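Long-range contacts in killer cell lectin-like receptor 3 (Mus musculus, PDB 3C8J), which serves as a disulfide-linked homodimeric receptor on natural killer cells that recognises class I MHC molecules through a C-type lectin-like domain: residues 98-103 and 185-190; 116-121 and 157-162; 129-134 and 176-181; 134-139 and 191-196; 145-150 and 169-174. The protein carries 4 engineered substitutions. All blocks are in the same frame, centred on the assembly; numbering follows the deposited sequence.

Overall arrangement
All five contacts lie within one C-type lectin-like domain, built round a mixed sheet. Contact 4, whose centre is about 4 Å from that of the chain, pairs strands 136-143 and 190-197; the others border it. Contact 1, centred about 10 Å away, meets it through Trp101 and Trp137, and contact 3, equally distant, shares Gly134 with it. Leu116 of contact 2 hydrogen-bonds to both strands of contact 4. Contact 5, about 17 Å from contact 4 between centres, is joined to contact 1 by the Cys173-Cys186 disulfide. Contacts 1, 2, 3 and 5 include residues implicated in MHC class I binding.

Contact 1: residues 98-103 and 185-190; sequences KTTWSG and DCNIPY
Thr99 and Tyr190 form an antiparallel hydrogen-bonded pair: Thr99 N donates to Tyr190 O over 2.8 Å, and Tyr190 N answers to Thr99 O at the same length. Two CA-H...O contacts flank the pair, Lys98 CA to Tyr190 O and Pro189 CA to Thr99 O. Further on, Trp101 N meets Cys186 O at 2.8 Å, almost straight at 173°, so the type I turn 185-188 hands a carbonyl to the first turn of helix 101-110. Asp185 OD2 accepts from Asn187 N in an Asx turn.

Side chains fill in around this backbone frame. Lys98 CB lies 3.4 Å from Pro189 O, CG and CD continue past the same carbonyl, and the extended chain then leads its amine away; Lys98 and Thr99 belong to region 97-99, implicated in MHC class I binding. Thr100 turns CG2 to Asn187 O, 3.7 Å away; with chi1 at 71° its OG1 sits between backbone N and carbonyl carbon and caps the helix by accepting from Gly103 N. Trp101 CB touches Cys186 CB at 4.0 Å.

The indole of Trp101 leads inward to hydrogen-bond Ile138 O of strand 136-143 and meets the Trp137 ring at about a right angle. Cys186 is disulfide-bonded to Cys173 at the start of strand 173-176, so the loop ahead of strand 190-197 is tied to both helix 101-110 and the sheet.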
# COMPACT_ATOMS: atom_id res chain seq x y z
N LYS A 98 -8.36 -8.71 20.87
CA LYS A 98 -9.48 -7.90 21.27
C LYS A 98 -9.17 -7.18 22.57
O LYS A 98 -9.09 -7.81 23.63
CB LYS A 98 -10.73 -8.76 21.42
CG LYS A 98 -11.22 -9.41 20.11
CD LYS A 98 -12.29 -10.48 20.42
CE LYS A 98 -13.06 -10.91 19.17
NZ LYS A 98 -13.87 -12.12 19.51
N THR A 99 -8.96 -5.87 22.48
CA THR A 99 -8.79 -5.03 23.67
C THR A 99 -9.89 -3.97 23.70
O THR A 99 -10.61 -3.81 22.71
CB THR A 99 -7.41 -4.31 23.71
OG1 THR A 99 -7.42 -3.17 22.82
CG2 THR A 99 -6.27 -5.25 23.35
N THR A 100 -9.98 -3.24 24.82
CA THR A 100 -10.82 -2.04 24.93
C THR A 100 -10.27 -0.98 23.98
O THR A 100 -9.17 -1.15 23.46
CB THR A 100 -10.80 -1.41 26.36
OG1 THR A 100 -9.52 -0.81 26.61
CG2 THR A 100 -11.11 -2.44 27.45
N TRP A 101 -11.02 0.09 23.76
CA TRP A 101 -10.54 1.19 22.93
C TRP A 101 -9.28 1.78 23.53
O TRP A 101 -8.28 1.93 22.86
CB TRP A 101 -11.61 2.27 22.78
CG TRP A 101 -11.20 3.38 21.86
CD1 TRP A 101 -11.38 3.43 20.51
CD2 TRP A 101 -10.53 4.59 22.22
NE1 TRP A 101 -10.88 4.60 20.01
CE2 TRP A 101 -10.34 5.33 21.03
CE3 TRP A 101 -10.08 5.13 23.43
CZ2 TRP A 101 -9.72 6.59 21.02
CZ3 TRP A 101 -9.46 6.38 23.42
CH2 TRP A 101 -9.28 7.08 22.21
N SER A 102 -9.32 2.10 24.80
CA SER A 102 -8.14 2.66 25.46
C SER A 102 -6.89 1.79 25.28
O SER A 102 -5.79 2.31 25.10
CB SER A 102 -8.43 2.89 26.93
OG SER A 102 -7.78 4.08 27.33
N GLY A 103 -7.07 0.47 25.32
CA GLY A 103 -5.98 -0.48 25.15
C GLY A 103 -5.46 -0.38 23.74
O GLY A 103 -4.24 -0.48 23.50
N ASP A 185 -19.89 1.30 23.44
CA ASP A 185 -19.13 1.36 24.69
C ASP A 185 -17.66 1.06 24.47
O ASP A 185 -17.32 0.02 23.90
CB ASP A 185 -19.73 0.38 25.74
CG ASP A 185 -18.83 0.19 26.98
OD1 ASP A 185 -18.94 -0.87 27.63
OD2 ASP A 185 -18.02 1.09 27.30
N CYS A 186 -16.79 1.96 24.93
CA CYS A 186 -15.34 1.87 24.71
C CYS A 186 -14.65 0.67 25.37
O CYS A 186 -13.49 0.38 25.08
CB CYS A 186 -14.67 3.18 25.15
SG CYS A 186 -15.34 4.63 24.30
N ASN A 187 -15.37 -0.02 26.25
CA ASN A 187 -14.82 -1.17 26.96
C ASN A 187 -15.04 -2.50 26.25
O ASN A 187 -14.61 -3.55 26.75
CB ASN A 187 -15.42 -1.27 28.38
CG ASN A 187 -14.75 -0.34 29.37
OD1 ASN A 187 -13.75 0.32 29.04
ND2 ASN A 187 -15.29 -0.28 30.58
N ILE A 188 -15.72 -2.48 25.11
CA ILE A 188 -15.92 -3.71 24.36
C ILE A 188 -14.59 -4.18 23.74
O ILE A 188 -13.89 -3.40 23.09
CB ILE A 188 -17.04 -3.58 23.31
CG1 ILE A 188 -18.36 -3.21 24.01
CG2 ILE A 188 -17.21 -4.89 22.53
CD1 ILE A 188 -19.56 -3.15 23.10
N PRO A 189 -14.23 -5.46 23.97
CA PRO A 189 -12.99 -5.99 23.43
C PRO A 189 -13.09 -6.21 21.92
O PRO A 189 -13.76 -7.15 21.47
CB PRO A 189 -12.84 -7.34 24.16
CG PRO A 189 -13.94 -7.42 25.17
CD PRO A 189 -14.99 -6.46 24.74
N TYR A 190 -12.45 -5.33 21.16
CA TYR A 190 -12.40 -5.45 19.71
C TYR A 190 -10.96 -5.45 19.21
O TYR A 190 -10.01 -5.19 19.95
CB TYR A 190 -13.15 -4.30 19.04
CG TYR A 190 -14.65 -4.38 19.10
CD1 TYR A 190 -15.41 -3.21 19.11
CD2 TYR A 190 -15.32 -5.61 19.15
CE1 TYR A 190 -16.80 -3.25 19.17
CE2 TYR A 190 -16.73 -5.67 19.21
CZ TYR A 190 -17.46 -4.47 19.21
OH TYR A 190 -18.85 -4.48 19.28

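Contact 2: residues 116-121 and 157-162; sequences LKIEDE and SKLDMK
Ser157 and Leu159 carry the meeting of the 157-162 turn with the loop 116-121 that leads into helix 121-130. Leu159 can be followed outward from the backbone. Its CB and CG bring the two methyl groups to different parts of the loop: CD1 rests on the peptide joining Asp120 to Glu121, 3.3 Å from Glu121 N, and approaches Glu121 CG, whereas CD2 packs against Ile118 CG2 at 3.5 Å. The leucine thus straddles the loop between the start of the helix and buried Ile118, itself packed on Leu127 of that helix, and its branch crosses that of Ile118 obliquely.

Beside it, Ser157 OG is turned anti to its own N (chi1 154°) and donates to Ile118 O over 2.7 Å in the carbonyl plane. The same oxygen accepts from Leu159 N, Ser157 N donates to Asp160 OD2, and Ser157 and Asp160 form a capping box ahead of helix 160-164, whose Met161 and Lys162 lie in a region implicated in MHC class I binding. Lys158 N adds a bond to Glu119 O at 2.9 Å. At the outer margin Glu121 and Lys162 cross at about a right angle in a long salt bridge, Glu121 OE1 3.8 Å from Lys162 NZ. Lys117 NZ turns to Pro156 O and Asp153 instead.

The serine hydroxyl therefore has two jobs, capping its own turn and gripping a loop carbonyl. Since it is buried, these bonds probably fix the turn against the loop more firmly than the stretched outer ion pair does.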
# COMPACT_ATOMS: atom_id res chain seq x y z
N LEU A 116 -5.94 4.66 14.50
CA LEU A 116 -6.28 5.16 13.17
C LEU A 116 -7.12 6.42 13.09
O LEU A 116 -8.17 6.54 13.72
CB LEU A 116 -6.92 4.08 12.33
CG LEU A 116 -7.23 4.45 10.87
CD1 LEU A 116 -5.97 4.67 10.06
CD2 LEU A 116 -8.10 3.41 10.24
N LYS A 117 -6.62 7.36 12.28
CA LYS A 117 -7.42 8.45 11.77
C LYS A 117 -7.73 8.18 10.29
O LYS A 117 -6.84 7.86 9.52
CB LYS A 117 -6.68 9.78 11.97
CG LYS A 117 -7.07 10.89 11.02
CD LYS A 117 -7.46 12.16 11.77
CE LYS A 117 -7.34 13.35 10.86
NZ LYS A 117 -8.10 14.49 11.40
N ILE A 118 -9.00 8.29 9.93
CA ILE A 118 -9.42 8.07 8.54
C ILE A 118 -9.69 9.42 7.90
O ILE A 118 -10.43 10.21 8.45
CB ILE A 118 -10.67 7.16 8.43
CG1 ILE A 118 -10.40 5.79 9.07
CG2 ILE A 118 -11.03 6.96 6.98
CD1 ILE A 118 -11.53 4.76 8.94
N GLU A 119 -9.06 9.67 6.75
CA GLU A 119 -9.12 10.98 6.09
C GLU A 119 -10.35 11.17 5.22
O GLU A 119 -11.00 12.21 5.28
CB GLU A 119 -7.86 11.27 5.28
CG GLU A 119 -6.58 11.31 6.08
CD GLU A 119 -6.51 12.45 7.10
OE1 GLU A 119 -7.47 13.27 7.20
OE2 GLU A 119 -5.48 12.52 7.82
N ASP A 120 -10.66 10.16 4.42
CA ASP A 120 -11.78 10.24 3.49
C ASP A 120 -12.46 8.89 3.24
O ASP A 120 -12.01 7.85 3.75
CB ASP A 120 -11.37 10.93 2.18
CG ASP A 120 -10.11 10.36 1.59
OD1 ASP A 120 -9.62 9.31 2.04
OD2 ASP A 120 -9.60 10.96 0.63
N GLU A 121 -13.56 8.94 2.48
CA GLU A 121 -14.36 7.77 2.14
C GLU A 121 -13.61 6.76 1.31
O GLU A 121 -13.94 5.58 1.32
CB GLU A 121 -15.65 8.17 1.42
CG GLU A 121 -16.79 8.61 2.33
CD GLU A 121 -18.14 8.07 1.88
OE1 GLU A 121 -18.24 6.83 1.67
OE2 GLU A 121 -19.10 8.87 1.75
N SER A 157 -11.73 15.63 9.64
CA SER A 157 -11.65 14.57 8.65
C SER A 157 -12.79 14.76 7.67
O SER A 157 -13.85 15.26 8.02
CB SER A 157 -11.76 13.22 9.33
OG SER A 157 -12.26 12.25 8.44
N LYS A 158 -12.58 14.36 6.42
CA LYS A 158 -13.61 14.53 5.41
C LYS A 158 -14.76 13.54 5.55
O LYS A 158 -15.68 13.50 4.75
CB LYS A 158 -13.00 14.52 4.02
CG LYS A 158 -12.41 15.86 3.68
CD LYS A 158 -11.12 15.72 2.90
CE LYS A 158 -10.31 17.01 2.99
NZ LYS A 158 -11.13 18.25 2.83
N LEU A 159 -14.71 12.75 6.62
CA LEU A 159 -15.78 11.86 6.97
C LEU A 159 -16.75 12.57 7.88
O LEU A 159 -17.90 12.17 7.99
CB LEU A 159 -15.21 10.65 7.69
CG LEU A 159 -15.14 9.31 6.97
CD1 LEU A 159 -14.83 9.46 5.50
CD2 LEU A 159 -14.12 8.45 7.67
N ASP A 160 -16.26 13.62 8.54
CA ASP A 160 -17.03 14.33 9.58
C ASP A 160 -18.43 14.67 9.10
O ASP A 160 -19.40 14.44 9.82
CB ASP A 160 -16.28 15.58 10.09
CG ASP A 160 -15.01 15.24 10.87
OD1 ASP A 160 -14.90 14.13 11.43
OD2 ASP A 160 -14.11 16.10 10.94
N MET A 161 -18.53 15.21 7.88
CA MET A 161 -19.81 15.54 7.26
C MET A 161 -20.80 14.37 7.31
O MET A 161 -21.92 14.51 7.81
CB MET A 161 -19.62 16.00 5.81
CG MET A 161 -19.45 17.50 5.67
SD MET A 161 -20.77 18.18 4.64
CE MET A 161 -20.80 19.93 5.14
N LYS A 162 -20.35 13.23 6.80
CA LYS A 162 -21.12 11.99 6.82
C LYS A 162 -21.35 11.50 8.26
O LYS A 162 -22.47 11.12 8.62
CB LYS A 162 -20.41 10.93 5.96
CG LYS A 162 -21.01 9.52 6.00
CD LYS A 162 -19.98 8.48 5.54
CE LYS A 162 -20.38 7.06 5.94
NZ LYS A 162 -19.65 6.06 5.14

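Contact 3: residues 129-134 and 176-181; sequences RHVIPG and LSKARI. Engineered in segment 129-134: Gly134 (natural residue Glu).
Lys178 reaches from the 177-182 region implicated in MHC class I binding to the C-terminal end of helix 121-130, where its ammonium group meets backbone carbonyls of this C-type lectin-like domain. The tight part gathers around that tip. The strongest partner of Lys178 NZ is Gln128 O in the last turn of the helix; it also donates to Val131 O over 2.7 Å, in the carbonyl plane, and more weakly to Arg129 O over 2.9 Å. Bends at chi3 (74°) and chi4 (66°) curl the chain back to bring NZ to the carbonyls. Where a helix ends its carbonyls lack the usual amide donors, and a positive charge here should be electrostatically favourable.

The stem of the lysine is packed as well. Lys178 CG lies 3.6 Å from Val131 CG1, the two side chains passing in opposite directions, and Lys178 CD runs alongside the Pro133 ring, the exposed edge of this packing, 3.9 Å from Pro133 CD. Deeper in, Leu176 CD1 is a looser neighbour of Val131 CG2 at 4.3 Å, and Leu176 leans on Leu124 and Leu127 of the helix.

The far side is sparser: Gly134, an engineered residue, meets Ser177 through its carbonyl oxygen. Ser177 holds its own loop in an ST motif, its OG accepting from Arg180 N, while Ser177 CB lies 3.6 Å from Gly134 O and Ser177 CA directs its hydrogen at Gly134 O from 3.4 Å.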
# COMPACT_ATOMS: atom_id res chain seq x y z
N ARG A 129 -12.79 -3.11 2.60
CA ARG A 129 -12.47 -4.16 1.65
C ARG A 129 -11.31 -5.00 2.17
O ARG A 129 -11.24 -6.18 1.91
CB ARG A 129 -12.11 -3.56 0.29
CG ARG A 129 -13.28 -3.02 -0.51
CD ARG A 129 -12.82 -2.51 -1.90
NE ARG A 129 -12.66 -1.04 -1.99
CZ ARG A 129 -11.48 -0.44 -2.17
NH1 ARG A 129 -10.37 -1.16 -2.28
NH2 ARG A 129 -11.40 0.87 -2.25
N HIS A 130 -10.38 -4.39 2.91
CA HIS A 130 -9.13 -5.05 3.28
C HIS A 130 -9.30 -5.99 4.47
O HIS A 130 -8.89 -7.16 4.48
CB HIS A 130 -8.09 -4.01 3.64
CG HIS A 130 -6.85 -4.61 4.21
ND1 HIS A 130 -5.93 -5.27 3.42
CD2 HIS A 130 -6.42 -4.73 5.48
CE1 HIS A 130 -4.96 -5.73 4.19
NE2 HIS A 130 -5.25 -5.43 5.45
N VAL A 131 -9.90 -5.43 5.50
CA VAL A 131 -10.01 -6.02 6.81
C VAL A 131 -10.53 -7.47 6.74
O VAL A 131 -11.41 -7.78 5.92
CB VAL A 131 -10.85 -5.05 7.63
CG1 VAL A 131 -12.12 -5.65 8.19
CG2 VAL A 131 -9.98 -4.26 8.62
N ILE A 132 -9.96 -8.35 7.57
CA ILE A 132 -10.55 -9.66 7.79
C ILE A 132 -11.85 -9.39 8.54
O ILE A 132 -11.86 -8.51 9.38
CB ILE A 132 -9.62 -10.55 8.64
CG1 ILE A 132 -8.50 -11.14 7.79
CG2 ILE A 132 -10.41 -11.71 9.27
CD1 ILE A 132 -7.23 -11.41 8.56
N PRO A 133 -12.96 -10.10 8.22
CA PRO A 133 -14.24 -9.83 8.94
C PRO A 133 -14.04 -9.70 10.45
O PRO A 133 -13.45 -10.59 11.06
CB PRO A 133 -15.08 -11.06 8.63
CG PRO A 133 -14.63 -11.47 7.29
CD PRO A 133 -13.15 -11.13 7.17
N GLY A 134 -14.46 -8.58 11.01
CA GLY A 134 -14.34 -8.34 12.44
C GLY A 134 -14.75 -6.92 12.75
O GLY A 134 -15.36 -6.25 11.92
N LEU A 176 -14.73 0.11 13.06
CA LEU A 176 -15.21 -0.27 11.75
C LEU A 176 -15.33 -1.78 11.54
O LEU A 176 -14.68 -2.59 12.23
CB LEU A 176 -14.45 0.43 10.60
CG LEU A 176 -13.08 -0.01 10.09
CD1 LEU A 176 -13.07 -1.46 9.64
CD2 LEU A 176 -12.63 0.90 8.94
N SER A 177 -16.20 -2.13 10.59
CA SER A 177 -16.44 -3.50 10.17
C SER A 177 -16.40 -3.41 8.66
O SER A 177 -16.34 -2.32 8.11
CB SER A 177 -17.81 -4.00 10.67
OG SER A 177 -18.86 -3.12 10.31
N LYS A 178 -16.42 -4.56 7.98
CA LYS A 178 -16.37 -4.57 6.53
C LYS A 178 -17.62 -3.89 5.95
O LYS A 178 -17.61 -3.43 4.80
CB LYS A 178 -16.27 -6.01 5.98
CG LYS A 178 -14.96 -6.71 6.31
CD LYS A 178 -14.77 -8.00 5.49
CE LYS A 178 -14.43 -7.71 4.03
NZ LYS A 178 -13.11 -7.06 3.90
N ALA A 179 -18.67 -3.83 6.77
CA ALA A 179 -19.97 -3.30 6.39
C ALA A 179 -20.15 -1.81 6.69
O ALA A 179 -20.79 -1.10 5.91
CB ALA A 179 -21.06 -4.10 7.05
N ARG A 180 -19.59 -1.32 7.80
CA ARG A 180 -19.70 0.12 8.12
C ARG A 180 -18.88 0.59 9.33
O ARG A 180 -17.91 -0.07 9.71
CB ARG A 180 -21.16 0.52 8.29
CG ARG A 180 -21.82 -0.25 9.39
CD ARG A 180 -23.34 -0.19 9.31
NE ARG A 180 -23.88 -1.07 10.35
CZ ARG A 180 -23.96 -2.40 10.25
NH1 ARG A 180 -23.56 -3.03 9.15
NH2 ARG A 180 -24.45 -3.11 11.27
N ILE A 181 -19.24 1.76 9.87
CA ILE A 181 -18.69 2.27 11.12
C ILE A 181 -19.84 2.57 12.09
O ILE A 181 -20.91 2.99 11.67
CB ILE A 181 -17.81 3.56 10.96
CG1 ILE A 181 -18.64 4.74 10.49
CG2 ILE A 181 -16.68 3.33 10.01
CD1 ILE A 181 -18.05 6.07 10.86

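Contact 4: residues 134-139 and 191-196; sequences GNYWIG and YCICGK. Engineered in segment 134-139: Gly134 (natural residue Glu).
Tyr136 and Trp137 pair in parallel with Tyr191 and Cys192, joining the strands 136-143 and 190-197 in the middle of the domain. Among the backbone bonds, Trp137 N to Tyr191 O (2.9 Å) and Ile193 N to Trp137 O (3.2 Å) are the sound ones; Tyr191 N to Asn135 O is weak and bent. The short segments diverge at 42°, and the chain turns a corner at Gly139.

Aromatic contact comes next. Tyr191 CB sits over one face of the Tyr136 ring, 3.9 Å from its centroid, as a CH-pi contact, with Tyr191 CD1 above the same ring near its rim. The two rings meet obliquely, planes at 52°, centroids 5.2 Å apart. Apolar packing completes the side: with CG1 anti to the carbonyl carbon (chi1 -46°), Ile193 brings that atom to 3.5 Å from Tyr136 CB.

Polar ends are met by neighbours outside: Tyr136 OH bonds Ile132 O, and Trp137 NE1 bonds Ile188 O. Disulfides from Cys192 and Cys194 to Cys104 and Cys108 anchor the second strand to helix 101-110. A few backbone bonds thus share the load with aromatic and aliphatic packing, and the covalent links probably stiffen this centre of the fold.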
# COMPACT_ATOMS: atom_id res chain seq x y z
N GLY A 134 -14.46 -8.58 11.01
CA GLY A 134 -14.34 -8.34 12.44
C GLY A 134 -14.75 -6.92 12.75
O GLY A 134 -15.36 -6.25 11.92
N ASN A 135 -14.43 -6.47 13.96
CA ASN A 135 -14.69 -5.11 14.40
C ASN A 135 -13.41 -4.49 14.92
O ASN A 135 -12.73 -5.07 15.77
CB ASN A 135 -15.75 -5.12 15.48
CG ASN A 135 -17.04 -5.72 15.00
OD1 ASN A 135 -17.62 -6.57 15.65
ND2 ASN A 135 -17.48 -5.30 13.82
N TYR A 136 -13.09 -3.30 14.41
CA TYR A 136 -11.81 -2.67 14.70
C TYR A 136 -11.99 -1.28 15.31
O TYR A 136 -12.60 -0.39 14.70
CB TYR A 136 -10.99 -2.56 13.40
CG TYR A 136 -10.65 -3.87 12.76
CD1 TYR A 136 -11.62 -4.58 12.05
CD2 TYR A 136 -9.37 -4.39 12.82
CE1 TYR A 136 -11.33 -5.79 11.46
CE2 TYR A 136 -9.07 -5.61 12.19
CZ TYR A 136 -10.07 -6.29 11.52
OH TYR A 136 -9.84 -7.49 10.93
N TRP A 137 -11.46 -1.07 16.50
CA TRP A 137 -11.44 0.26 17.08
C TRP A 137 -10.63 1.18 16.15
O TRP A 137 -9.63 0.76 15.55
CB TRP A 137 -10.81 0.22 18.46
CG TRP A 137 -11.66 -0.43 19.51
CD1 TRP A 137 -11.30 -1.48 20.30
CD2 TRP A 137 -13.00 -0.05 19.93
NE1 TRP A 137 -12.32 -1.79 21.18
CE2 TRP A 137 -13.37 -0.93 20.97
CE3 TRP A 137 -13.91 0.93 19.52
CZ2 TRP A 137 -14.62 -0.86 21.61
CZ3 TRP A 137 -15.14 1.00 20.16
CH2 TRP A 137 -15.48 0.11 21.19
N ILE A 138 -11.11 2.41 16.01
CA ILE A 138 -10.36 3.44 15.29
C ILE A 138 -10.30 4.69 16.17
O ILE A 138 -10.99 4.76 17.19
CB ILE A 138 -10.93 3.74 13.88
CG1 ILE A 138 -12.35 4.30 13.95
CG2 ILE A 138 -10.92 2.49 13.03
CD1 ILE A 138 -12.88 4.73 12.58
N GLY A 139 -9.45 5.65 15.81
CA GLY A 139 -9.18 6.80 16.68
C GLY A 139 -10.24 7.88 16.62
O GLY A 139 -9.94 9.05 16.35
N TYR A 191 -10.81 -5.72 17.93
CA TYR A 191 -9.53 -5.54 17.26
C TYR A 191 -9.22 -4.04 17.21
O TYR A 191 -9.95 -3.21 17.75
CB TYR A 191 -9.60 -6.09 15.86
CG TYR A 191 -9.87 -7.56 15.78
CD1 TYR A 191 -10.63 -8.08 14.73
CD2 TYR A 191 -9.34 -8.45 16.72
CE1 TYR A 191 -10.86 -9.45 14.61
CE2 TYR A 191 -9.57 -9.83 16.62
CZ TYR A 191 -10.33 -10.32 15.56
OH TYR A 191 -10.57 -11.67 15.44
N CYS A 192 -8.14 -3.70 16.52
CA CYS A 192 -7.58 -2.38 16.62
C CYS A 192 -6.74 -2.07 15.39
O CYS A 192 -5.95 -2.92 14.94
CB CYS A 192 -6.73 -2.35 17.88
SG CYS A 192 -5.76 -0.93 18.13
N ILE A 193 -6.91 -0.86 14.83
CA ILE A 193 -6.13 -0.40 13.68
C ILE A 193 -5.29 0.83 14.00
O ILE A 193 -5.82 1.85 14.42
CB ILE A 193 -7.00 -0.04 12.45
CG1 ILE A 193 -8.04 -1.13 12.18
CG2 ILE A 193 -6.09 0.16 11.23
CD1 ILE A 193 -8.89 -0.90 10.94
N CYS A 194 -3.98 0.72 13.77
CA CYS A 194 -3.09 1.86 13.93
C CYS A 194 -2.75 2.39 12.55
O CYS A 194 -2.63 1.61 11.62
CB CYS A 194 -1.80 1.45 14.64
SG CYS A 194 -1.99 0.46 16.14
N GLY A 195 -2.59 3.69 12.40
CA GLY A 195 -2.26 4.24 11.10
C GLY A 195 -1.29 5.41 11.16
O GLY A 195 -1.24 6.10 12.15
N LYS A 196 -0.53 5.62 10.08
CA LYS A 196 0.41 6.72 10.04
C LYS A 196 0.85 7.09 8.61
O LYS A 196 1.24 6.21 7.85
CB LYS A 196 1.60 6.43 10.96
CG LYS A 196 2.96 6.96 10.49
CD LYS A 196 3.78 7.47 11.66
CE LYS A 196 3.51 8.94 11.89
NZ LYS A 196 4.45 9.52 12.88

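Contact 5: residues 145-150 and 169-174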
# COMPACT_ATOMS: atom_id res chain seq x y z
N LYS A 145 -15.43 15.81 28.25
CA LYS A 145 -15.30 17.17 28.79
C LYS A 145 -15.87 18.24 27.85
O LYS A 145 -16.29 19.30 28.31
CB LYS A 145 -13.84 17.51 29.12
CG LYS A 145 -13.02 16.34 29.69
CD LYS A 145 -11.58 16.74 30.04
CE LYS A 145 -11.43 17.18 31.49
NZ LYS A 145 -11.97 18.54 31.71
N LYS A 146 -15.87 17.96 26.55
CA LYS A 146 -16.32 18.91 25.54
C LYS A 146 -17.72 18.63 24.98
O LYS A 146 -18.36 19.54 24.42
CB LYS A 146 -15.31 19.01 24.40
CG LYS A 146 -14.16 19.96 24.68
CD LYS A 146 -13.15 19.97 23.54
CE LYS A 146 -12.22 21.19 23.64
NZ LYS A 146 -11.06 21.04 22.71
N LYS A 147 -18.19 17.40 25.13
CA LYS A 147 -19.45 16.92 24.53
C LYS A 147 -19.39 17.00 22.99
O LYS A 147 -20.27 17.56 22.34
CB LYS A 147 -20.69 17.63 25.12
CG LYS A 147 -21.09 17.13 26.51
CD LYS A 147 -22.58 17.31 26.78
CE LYS A 147 -22.95 16.81 28.19
NZ LYS A 147 -24.36 17.11 28.60
N GLU A 148 -18.34 16.42 22.43
CA GLU A 148 -18.14 16.36 20.98
C GLU A 148 -17.32 15.14 20.60
O GLU A 148 -16.58 14.59 21.42
CB GLU A 148 -17.43 17.61 20.48
CG GLU A 148 -18.33 18.82 20.31
CD GLU A 148 -17.60 19.96 19.65
OE1 GLU A 148 -17.84 21.12 20.08
OE2 GLU A 148 -16.80 19.69 18.72
N TRP A 149 -17.45 14.71 19.35
CA TRP A 149 -16.63 13.63 18.83
C TRP A 149 -15.26 14.16 18.45
O TRP A 149 -15.12 15.34 18.13
CB TRP A 149 -17.34 12.90 17.68
CG TRP A 149 -18.51 12.14 18.22
CD1 TRP A 149 -19.77 12.63 18.46
CD2 TRP A 149 -18.52 10.78 18.68
NE1 TRP A 149 -20.56 11.65 19.01
CE2 TRP A 149 -19.82 10.51 19.16
CE3 TRP A 149 -17.55 9.76 18.71
CZ2 TRP A 149 -20.19 9.25 19.66
CZ3 TRP A 149 -17.91 8.52 19.22
CH2 TRP A 149 -19.23 8.28 19.69
N ALA A 150 -14.24 13.31 18.55
CA ALA A 150 -12.86 13.73 18.33
C ALA A 150 -12.00 12.63 17.78
O ALA A 150 -12.02 11.50 18.26
CB ALA A 150 -12.25 14.25 19.63
N LYS A 169 -25.21 7.99 19.05
CA LYS A 169 -25.93 8.20 20.32
C LYS A 169 -25.02 8.01 21.53
O LYS A 169 -24.77 8.96 22.27
CB LYS A 169 -27.16 7.29 20.41
CG LYS A 169 -28.25 7.62 19.40
CD LYS A 169 -29.59 7.06 19.83
CE LYS A 169 -30.72 8.03 19.47
NZ LYS A 169 -31.98 7.71 20.16
N SER A 170 -24.52 6.79 21.70
CA SER A 170 -23.67 6.41 22.83
C SER A 170 -22.51 7.37 23.09
O SER A 170 -21.84 7.83 22.15
CB SER A 170 -23.11 5.00 22.62
OG SER A 170 -22.38 4.94 21.41
N ARG A 171 -22.28 7.68 24.36
CA ARG A 171 -21.10 8.45 24.76
C ARG A 171 -19.86 7.56 24.75
O ARG A 171 -19.04 7.60 25.68
CB ARG A 171 -21.30 9.08 26.15
CG ARG A 171 -21.93 10.46 26.10
CD ARG A 171 -22.09 11.04 27.50
NE ARG A 171 -22.71 12.37 27.48
CZ ARG A 171 -24.01 12.59 27.35
NH1 ARG A 171 -24.85 11.57 27.22
NH2 ARG A 171 -24.48 13.84 27.34
N GLY A 172 -19.71 6.79 23.67
CA GLY A 172 -18.70 5.76 23.57
C GLY A 172 -17.67 6.06 22.51
O GLY A 172 -17.25 7.21 22.37
N CYS A 173 -17.29 5.03 21.76
CA CYS A 173 -16.21 5.09 20.78
C CYS A 173 -16.66 4.62 19.38
O CYS A 173 -17.86 4.36 19.17
CB CYS A 173 -15.03 4.25 21.26
SG CYS A 173 -14.13 4.94 22.64
N VAL A 174 -15.73 4.51 18.43
CA VAL A 174 -16.08 4.11 17.06
C VAL A 174 -15.23 2.95 16.53
O VAL A 174 -14.00 2.97 16.61
CB VAL A 174 -16.01 5.31 16.06
CG1 VAL A 174 -16.26 4.85 14.62
CG2 VAL A 174 -17.02 6.38 16.41
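CG of Trp149 is anti to its carbonyl carbon (chi1 -69°) and the indole is turned nearly perpendicular (chi2 85°), which carries its six-membered ring across to residues 170-174, while the extended chains of Lys147 and Arg171 converge beyond it. The indole uses its far rim: Trp149 CZ2 lies 3.3 Å from Ser170 O, Trp149 CZ3 3.5 Å from Gly172 O, both obliquely. Trp149 CZ3 also touches Val174 CG2 at 3.6 Å. Tyr142 and Phe168 meet the same indole edge-to-face.

Nearer the surface, Lys147 CE comes to the edge of the Arg171 guanidinium, in its plane, 3.4 Å from Arg171 NH2. Lys147 NZ is 3.5 Å from that same nitrogen.

Lys147 and Glu148 form a G1 beta bulge opposite Asp143, and Arg171 centres an inverse gamma turn. Ser170, in the 161-170 region implicated in MHC class I binding, directs its OG to Asp183. Strands 148-151 and 173-176 both pair antiparallel with strand 136-143, so Trp149 spans two partners of one strand; Cys173 is disulfide-bonded to Cys186. The Trp149 packing, its rim laid along two carbonyl oxygens and a valine methyl, supplies most of the contact; the neighbouring Lys147 and Arg171 cations probably repel one another, which would disfavour closer approach.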